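Local structure of chicken beta-microseminoprotein-like 3 (Gallus gallus, 6RWC) at residues Y52-V58 with V70-T74; D29-C33 with C43-S47. The protein is of unknown function but belongs to the small, disulfide-rich beta-microseminoprotein (PSP-94) family, as a paralog specific to the chicken egg. One frame throughout, in Å; residues are numbered along the deposited sequence.

Overall arrangement
Both contacts join the strands of antiparallel beta hairpins, one in each half of an elongated chain. The centre of contact 2 (29-33 with 43-47), at the end of the four-stranded sheet, lies about 2 Å from the centre of the chain, and that of contact 1 (52-58 with 70-74) about 22 Å from it. Their own centres are about 24 Å apart and their nearest atoms about 8 Å, so they do not touch. The hairpins are nevertheless tied together: C30 of contact 2 is disulfide-bonded to C66, in the turn of the hairpin that carries contact 1, and C30 and V46 both touch F61 on strand 57-62.

Contact 1: Y52-V58 with V70-T74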
loop_
_atom_site.group_PDB
_atom_site.type_symbol
_atom_site.label_atom_id
_atom_site.label_comp_id
_atom_site.label_asym_id
_atom_site.label_seq_id
_atom_site.Cartn_x
_atom_site.Cartn_y
_atom_site.Cartn_z
ATOM N N TYR A 52 4.695 11.659 -15.551
ATOM C CA TYR A 52 6.011 11.268 -16.040
ATOM C C TYR A 52 5.896 10.910 -17.514
ATOM O O TYR A 52 4.798 10.795 -18.064
ATOM C CB TYR A 52 6.591 10.101 -15.233
ATOM C CG TYR A 52 5.775 8.826 -15.279
ATOM C CD1 TYR A 52 4.730 8.614 -14.389
ATOM C CD2 TYR A 52 6.064 7.826 -16.200
ATOM C CE1 TYR A 52 3.989 7.447 -14.421
ATOM C CE2 TYR A 52 5.328 6.654 -16.238
ATOM C CZ TYR A 52 4.294 6.470 -15.347
ATOM O OH TYR A 52 3.557 5.309 -15.378
ATOM N N ASP A 53 7.055 10.732 -18.143
ATOM C CA ASP A 53 7.154 10.422 -19.569
ATOM C C ASP A 53 6.856 8.940 -19.768
ATOM O O ASP A 53 7.754 8.099 -19.799
ATOM C CB ASP A 53 8.535 10.801 -20.093
ATOM C CG ASP A 53 8.709 10.500 -21.569
ATOM O OD1 ASP A 53 7.705 10.206 -22.251
ATOM O OD2 ASP A 53 9.862 10.553 -22.047
ATOM N N ARG A 54 5.573 8.617 -19.927
ATOM C CA ARG A 54 5.175 7.229 -20.119
ATOM C C ARG A 54 5.564 6.678 -21.488
ATOM O O ARG A 54 5.339 5.489 -21.739
ATOM C CB ARG A 54 3.665 7.081 -19.912
ATOM C CG ARG A 54 2.818 7.773 -20.961
ATOM C CD ARG A 54 1.344 7.469 -20.753
ATOM N NE ARG A 54 0.537 7.885 -21.895
ATOM C CZ ARG A 54 0.355 7.148 -22.985
ATOM N NH1 ARG A 54 0.927 5.956 -23.085
ATOM N NH2 ARG A 54 -0.396 7.603 -23.979
ATOM N N VAL A 55 6.137 7.500 -22.369
ATOM C CA VAL A 55 6.596 7.003 -23.663
ATOM C C VAL A 55 7.966 6.347 -23.534
ATOM O O VAL A 55 8.221 5.291 -24.125
ATOM C CB VAL A 55 6.613 8.149 -24.691
ATOM C CG1 VAL A 55 7.020 7.632 -26.055
ATOM C CG2 VAL A 55 5.251 8.830 -24.752
ATOM N N ASN A 56 8.866 6.952 -22.761
ATOM C CA ASN A 56 10.211 6.428 -22.578
ATOM C C ASN A 56 10.444 5.851 -21.190
ATOM O O ASN A 56 11.528 5.318 -20.932
ATOM C CB ASN A 56 11.243 7.524 -22.864
ATOM C CG ASN A 56 11.039 8.177 -24.215
ATOM O OD1 ASN A 56 11.225 7.547 -25.255
ATOM N ND2 ASN A 56 10.659 9.448 -24.208
ATOM N N CYS A 57 9.466 5.939 -20.293
ATOM C CA CYS A 57 9.593 5.424 -18.941
ATOM C C CYS A 57 8.459 4.448 -18.647
ATOM O O CYS A 57 7.402 4.475 -19.285
ATOM C CB CYS A 57 9.599 6.564 -17.908
ATOM S SG CYS A 57 10.820 7.861 -18.246
ATOM N N VAL A 58 8.699 3.570 -17.677
ATOM C CA VAL A 58 7.741 2.544 -17.286
ATOM C C VAL A 58 7.848 2.341 -15.781
ATOM O O VAL A 58 8.939 2.430 -15.207
ATOM C CB VAL A 58 7.980 1.222 -18.052
ATOM C CG1 VAL A 58 9.371 0.668 -17.762
ATOM C CG2 VAL A 58 6.899 0.197 -17.721
ATOM N N VAL A 70 9.496 4.457 -11.286
ATOM C CA VAL A 70 9.475 4.800 -12.703
ATOM C C VAL A 70 10.908 4.851 -13.225
ATOM O O VAL A 70 11.728 5.641 -12.745
ATOM C CB VAL A 70 8.750 6.134 -12.934
ATOM C CG1 VAL A 70 8.814 6.526 -14.393
ATOM C CG2 VAL A 70 7.302 6.034 -12.465
ATOM N N VAL A 71 11.208 4.012 -14.217
ATOM C CA VAL A 71 12.556 3.862 -14.745
ATOM C C VAL A 71 12.507 3.974 -16.263
ATOM O O VAL A 71 11.447 3.902 -16.883
ATOM C CB VAL A 71 13.197 2.525 -14.328
ATOM C CG1 VAL A 71 13.259 2.418 -12.807
ATOM C CG2 VAL A 71 12.419 1.361 -14.931
ATOM N N LYS A 72 13.687 4.145 -16.857
ATOM C CA LYS A 72 13.799 4.229 -18.307
ATOM C C LYS A 72 13.565 2.865 -18.948
ATOM O O LYS A 72 14.025 1.837 -18.443
ATOM C CB LYS A 72 15.180 4.755 -18.700
ATOM C CG LYS A 72 15.458 6.187 -18.262
ATOM C CD LYS A 72 14.890 7.195 -19.251
ATOM C CE LYS A 72 15.226 8.620 -18.835
ATOM N NZ LYS A 72 14.706 9.624 -19.804
ATOM N N LYS A 73 12.848 2.861 -20.074
ATOM C CA LYS A 73 12.604 1.606 -20.782
ATOM C C LYS A 73 13.899 1.022 -21.334
ATOM O O LYS A 73 14.075 -0.202 -21.361
ATOM C CB LYS A 73 11.592 1.820 -21.910
ATOM C CG LYS A 73 10.188 2.178 -21.448
ATOM C CD LYS A 73 9.251 2.334 -22.643
ATOM C CE LYS A 73 7.806 2.522 -22.200
ATOM N NZ LYS A 73 6.878 2.677 -23.356
ATOM N N THR A 74 14.816 1.881 -21.779
ATOM C CA THR A 74 16.092 1.418 -22.309
ATOM C C THR A 74 17.055 0.978 -21.217
ATOM O O THR A 74 17.945 0.162 -21.484
ATOM C CB THR A 74 16.746 2.519 -23.145
ATOM O OG1 THR A 74 17.092 3.619 -22.295
ATOM C CG2 THR A 74 15.788 3.002 -24.223
HETATM O O HOH W 1 13.866 4.831 -22.250
#
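V70 packs over the aromatic ring of Y52 at the open end of a two-stranded antiparallel beta hairpin, strands 57-62 and 67-72. The evidence for a CH-pi contact is direct: V70 CG2 lies 4.0 Å from the centroid of the Y52 ring and 5° off its normal. V70 CG1, anti to the backbone N (chi1 176°), drops between ring and strand, 3.5 Å from Y52 CD2 and 3.6 Å from C57 CB. P49, C80 and V82 also touch V70, and C57 is disulfide-bonded to C80, which makes this the tight side. A serine in place of Y52 would probably open a gap over V70 CG2 and leave the methyl without its aromatic cover.

The register is fixed by V58 and V71, a hydrogen-bonded pair in which V58 N lies 2.9 Å from V71 O and V71 N bonds back to V58 O. Beyond it C57 and K72 form a non-hydrogen-bonded pair, and K73 N then donates to N56 O over 2.9 Å; a water bound to the same carbonyl also accepts from T74 N.

The opposite character appears in the solvent-facing loop. There the K73 chain runs extended across the exposed 54-56 turn, its NZ 3.0 Å from V55 O, 52° above the carbonyl plane and so not on a lone pair. D53 closes this turn as an Asx turn: OD1 accepts from V55 N, while N56 ND2 meets the syn side of D53 OD2 at 2.6 Å.

Contact 2: D29-C33 with C43-S47; sequences DCYQC and CSLVS
C30 and L45 each bury 66 Å² where strands 31-35 and 39-44 of an antiparallel hairpin run out, and Q32 adds 58 Å². The first two are joined through the backbone: L45 N donates to C30 O over 2.8 Å with an angle of 167° at the hydrogen, nearly straight. L45 CB also rests 3.4 Å from C30 O, so the carbonyl is covered as well as bonded.

The leucine then bends back over the neighbouring strand. Its CG, anti to the carbonyl carbon (chi1 -65°), lies over that strand, and the L45 CD2 branch comes 3.7 Å from Q32 CB; K26 and C66 also touch this side chain. Q32 itself is held by a reciprocal pair with C43: Q32 N lies 2.9 Å from C43 O, and C43 N lies 3.0 Å from Q32 O. Its side chain is extended beyond CG and also touches V24, and OE1 makes a weak hydrogen bond with a pentaethylene glycol molecule, probably from the crystallisation liquor.

On the sheet face that carries Y31 and S44, a non-hydrogen-bonded pair, S44 CB stands 4.0 Å from the Y31 ring centroid and 22° off its normal, a CH-pi contact over the face. C30 turns elsewhere: its CB meets V46 CG2 at 3.6 Å, and F61 touches both residues.

No salt bridge links the two segments. The two strand ends are thus held by backbone bonds and apolar packing, with disulfides from C30 to C66 and from C43 to C2 tying each segment covalently to other parts of the chain.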
loop_
_atom_site.group_PDB
_atom_site.type_symbol
_atom_site.label_atom_id
_atom_site.label_comp_id
_atom_site.label_asym_id
_atom_site.label_seq_id
_atom_site.Cartn_x
_atom_site.Cartn_y
_atom_site.Cartn_z
ATOM N N ASP A 29 -1.983 -7.669 -0.299
ATOM C CA ASP A 29 -2.236 -6.770 -1.417
ATOM C C ASP A 29 -1.774 -5.346 -1.119
ATOM O O ASP A 29 -2.371 -4.381 -1.602
ATOM C CB ASP A 29 -3.716 -6.785 -1.796
ATOM C CG ASP A 29 -4.618 -6.399 -0.645
ATOM O OD1 ASP A 29 -4.221 -6.615 0.518
ATOM O OD2 ASP A 29 -5.726 -5.887 -0.903
ATOM N N CYS A 30 -0.722 -5.209 -0.309
ATOM C CA CYS A 30 -0.028 -3.935 -0.104
ATOM C C CYS A 30 -0.927 -2.884 0.549
ATOM O O CYS A 30 -0.956 -1.720 0.142
ATOM C CB CYS A 30 0.562 -3.415 -1.415
ATOM S SG CYS A 30 2.161 -4.142 -1.827
ATOM N N TYR A 31 -1.666 -3.302 1.570
ATOM C CA TYR A 31 -2.338 -2.399 2.491
ATOM C C TYR A 31 -1.680 -2.523 3.857
ATOM O O TYR A 31 -1.207 -3.598 4.235
ATOM C CB TYR A 31 -3.833 -2.721 2.616
ATOM C CG TYR A 31 -4.702 -2.251 1.466
ATOM C CD1 TYR A 31 -4.670 -2.893 0.234
ATOM C CD2 TYR A 31 -5.579 -1.187 1.625
ATOM C CE1 TYR A 31 -5.470 -2.473 -0.815
ATOM C CE2 TYR A 31 -6.386 -0.758 0.579
ATOM C CZ TYR A 31 -6.327 -1.407 -0.639
ATOM O OH TYR A 31 -7.126 -0.987 -1.682
ATOM N N GLN A 32 -1.634 -1.417 4.591
ATOM C CA GLN A 32 -1.262 -1.450 5.998
ATOM C C GLN A 32 -2.512 -1.236 6.833
ATOM O O GLN A 32 -3.207 -0.227 6.667
ATOM C CB GLN A 32 -0.215 -0.395 6.356
ATOM C CG GLN A 32 0.028 -0.315 7.865
ATOM C CD GLN A 32 1.258 0.487 8.236
ATOM O OE1 GLN A 32 1.181 1.452 8.997
ATOM N NE2 GLN A 32 2.406 0.079 7.714
ATOM N N CYS A 33 -2.794 -2.181 7.719
ATOM C CA CYS A 33 -3.955 -2.125 8.590
ATOM C C CYS A 33 -3.529 -1.860 10.028
ATOM O O CYS A 33 -2.449 -2.271 10.461
ATOM C CB CYS A 33 -4.747 -3.433 8.529
ATOM S SG CYS A 33 -5.377 -3.898 6.903
ATOM N N CYS A 43 -5.166 1.115 4.817
ATOM C CA CYS A 43 -4.855 2.095 3.784
ATOM C C CYS A 43 -3.889 1.492 2.774
ATOM O O CYS A 43 -2.969 0.754 3.141
ATOM C CB CYS A 43 -4.248 3.369 4.388
ATOM S SG CYS A 43 -5.254 4.167 5.666
ATOM N N SER A 44 -4.109 1.810 1.500
ATOM C CA SER A 44 -3.245 1.310 0.438
ATOM C C SER A 44 -1.858 1.932 0.545
ATOM O O SER A 44 -1.721 3.140 0.757
ATOM C CB SER A 44 -3.858 1.618 -0.927
ATOM O OG SER A 44 -2.978 1.247 -1.973
ATOM N N LEU A 45 -0.827 1.100 0.398
ATOM C CA LEU A 45 0.551 1.567 0.465
ATOM C C LEU A 45 1.112 1.975 -0.890
ATOM O O LEU A 45 2.117 2.693 -0.938
ATOM C CB LEU A 45 1.452 0.482 1.068
ATOM C CG LEU A 45 1.229 0.076 2.525
ATOM C CD1 LEU A 45 2.110 -1.111 2.877
ATOM C CD2 LEU A 45 1.505 1.244 3.459
ATOM N N VAL A 46 0.490 1.546 -1.983
ATOM C CA VAL A 46 1.029 1.753 -3.322
ATOM C C VAL A 46 0.612 3.137 -3.810
ATOM O O VAL A 46 -0.572 3.393 -4.049
ATOM C CB VAL A 46 0.556 0.660 -4.287
ATOM C CG1 VAL A 46 1.132 0.888 -5.675
ATOM C CG2 VAL A 46 0.953 -0.713 -3.763
ATOM N N SER A 47 1.587 4.031 -3.959
ATOM C CA SER A 47 1.342 5.331 -4.568
ATOM C C SER A 47 1.445 5.220 -6.085
ATOM O O SER A 47 2.390 4.626 -6.612
ATOM C CB SER A 47 2.334 6.368 -4.044
ATOM O OG SER A 47 2.135 7.621 -4.674
#